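PDB 3I7J: beta-lactamase Mb2281c from Mycobacterium bovis, which probably hydrolyses beta-lactams or related substrates as a serine hydrolase of the beta-lactamase family. Local coordinates for residues G30-V35 against T152-A157. Numbering follows the deposited sequence.
Sequences GDTARV and TVADLA
T32 and T152 carry this contact, in which a loop carbonyl sits over the first turn of a helix. T32 O accepts from A154 N at 3.1 Å, a fairly straight bond (157° at the hydrogen) that arrives in the carbonyl plane on a lone pair. T152 CB lies against the same oxygen at 3.3 Å, and A154 CB touches it too, so two carbons flank the bonded oxygen. T152 divides its side chain between two jobs. Its OG1, between the backbone N and the carbonyl carbon (chi1 63°), accepts from D155 N at 3.1 Å and N-caps helix 153-164; the same rotation puts CG2 beside the backbone N, where it packs against A33 O at 3.4 Å and R34 O, with V35 CG2 farther off. D155 N is thus capped by the residue just before the helix, T152, and A154 N by the loop joining strands 24-29 and 36-37. That loop is shaped by a type I turn from D31 to R34, reinforced by an Asx turn in which A33 N meets D31 OD1 at 3.0 Å from above the carboxylate plane. A water bridges turn and helix: it donates to D31 O and R34 O and accepts from V153 N at 3.0 Å. V153 adds the apolar side of the contact, its CB 4.0 Å from T32 CA and its CG1 facing T32 CG2, the two side chains crossing at about a right angle. V153 also packs on A16 and A18 of strand 15-21 and on V245 and L247 of strand 242-248, neighbours in the six-stranded antiparallel sheet, and T152 reaches T135. D155 OD2 is hydrogen-bonded to T135 N and T136 OG1.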
loop_
_atom_site.group_PDB
_atom_site.type_symbol
_atom_site.label_atom_id
_atom_site.label_comp_id
_atom_site.label_asym_id
_atom_site.label_seq_id
_atom_site.Cartn_x
_atom_site.Cartn_y
_atom_site.Cartn_z
ATOM N N GLY A 30 20.954 -0.472 -5.625
ATOM C CA GLY A 30 20.418 -0.056 -6.906
ATOM C C GLY A 30 20.263 1.448 -7.004
ATOM O O GLY A 30 20.714 2.188 -6.129
ATOM N N ASP A 31 19.618 1.913 -8.067
ATOM C CA ASP A 31 19.430 3.348 -8.247
ATOM C C ASP A 31 18.137 3.807 -7.577
ATOM O O ASP A 31 17.045 3.643 -8.125
ATOM C CB ASP A 31 19.418 3.681 -9.743
ATOM C CG ASP A 31 19.400 5.168 -10.005
ATOM O OD1 ASP A 31 19.431 5.948 -9.025
ATOM O OD2 ASP A 31 19.359 5.559 -11.193
ATOM N N THR A 32 18.273 4.388 -6.389
ATOM C CA THR A 32 17.125 4.861 -5.624
ATOM C C THR A 32 16.475 6.115 -6.227
ATOM O O THR A 32 15.437 6.581 -5.753
ATOM C CB THR A 32 17.517 5.138 -4.150
ATOM O OG1 THR A 32 18.513 6.163 -4.098
ATOM C CG2 THR A 32 18.069 3.884 -3.505
ATOM N N ALA A 33 17.082 6.649 -7.282
ATOM C CA ALA A 33 16.554 7.827 -7.952
ATOM C C ALA A 33 15.805 7.424 -9.227
ATOM O O ALA A 33 15.118 8.240 -9.840
ATOM C CB ALA A 33 17.692 8.795 -8.299
ATOM N N ARG A 34 15.937 6.162 -9.621
ATOM C CA ARG A 34 15.267 5.658 -10.817
ATOM C C ARG A 34 13.749 5.551 -10.641
ATOM O O ARG A 34 13.267 5.011 -9.643
ATOM C CB ARG A 34 15.837 4.284 -11.200
ATOM C CG ARG A 34 15.045 3.595 -12.293
ATOM C CD ARG A 34 15.773 2.419 -12.900
ATOM N NE ARG A 34 14.946 1.753 -13.896
ATOM C CZ ARG A 34 15.416 0.960 -14.853
ATOM N NH1 ARG A 34 16.718 0.728 -14.953
ATOM N NH2 ARG A 34 14.578 0.400 -15.715
ATOM N N VAL A 35 13.004 6.058 -11.621
ATOM C CA VAL A 35 11.544 6.022 -11.584
ATOM C C VAL A 35 10.981 4.657 -11.983
ATOM O O VAL A 35 11.364 4.096 -13.005
ATOM C CB VAL A 35 10.931 7.073 -12.530
ATOM C CG1 VAL A 35 9.438 6.835 -12.649
ATOM C CG2 VAL A 35 11.198 8.484 -12.006
ATOM N N THR A 152 9.993 6.644 -6.856
ATOM C CA THR A 152 11.369 6.155 -6.721
ATOM C C THR A 152 11.552 5.512 -5.358
ATOM O O THR A 152 10.755 5.743 -4.456
ATOM C CB THR A 152 12.370 7.318 -6.797
ATOM O OG1 THR A 152 12.144 8.200 -5.685
ATOM C CG2 THR A 152 12.197 8.098 -8.094
ATOM N N VAL A 153 12.601 4.709 -5.196
ATOM C CA VAL A 153 12.829 4.078 -3.900
ATOM C C VAL A 153 13.102 5.142 -2.833
ATOM O O VAL A 153 12.695 4.990 -1.680
ATOM C CB VAL A 153 14.002 3.069 -3.954
ATOM C CG1 VAL A 153 14.288 2.514 -2.557
ATOM C CG2 VAL A 153 13.640 1.924 -4.892
ATOM N N ALA A 154 13.777 6.223 -3.219
ATOM C CA ALA A 154 14.086 7.311 -2.291
ATOM C C ALA A 154 12.807 7.945 -1.746
ATOM O O ALA A 154 12.691 8.205 -0.545
ATOM C CB ALA A 154 14.934 8.378 -2.988
ATOM N N ASP A 155 11.859 8.218 -2.641
ATOM C CA ASP A 155 10.582 8.808 -2.248
ATOM C C ASP A 155 9.780 7.816 -1.403
ATOM O O ASP A 155 9.180 8.194 -0.395
ATOM C CB ASP A 155 9.757 9.199 -3.483
ATOM C CG ASP A 155 10.078 10.589 -3.987
ATOM O OD1 ASP A 155 11.119 11.153 -3.574
ATOM O OD2 ASP A 155 9.293 11.115 -4.810
ATOM N N LEU A 156 9.764 6.551 -1.812
ATOM C CA LEU A 156 9.020 5.551 -1.059
ATOM C C LEU A 156 9.655 5.313 0.298
ATOM O O LEU A 156 8.969 4.955 1.257
ATOM C CB LEU A 156 8.934 4.239 -1.830
ATOM C CG LEU A 156 8.002 4.238 -3.034
ATOM C CD1 LEU A 156 7.797 2.793 -3.463
ATOM C CD2 LEU A 156 6.649 4.868 -2.676
ATOM N N ALA A 157 10.969 5.513 0.373
ATOM C CA ALA A 157 11.710 5.336 1.619
ATOM C C ALA A 157 11.213 6.369 2.626
ATOM O O ALA A 157 11.024 6.063 3.803
ATOM C CB ALA A 157 13.202 5.522 1.368
HETATM O O HOH W 1 14.339 3.810 -7.444
#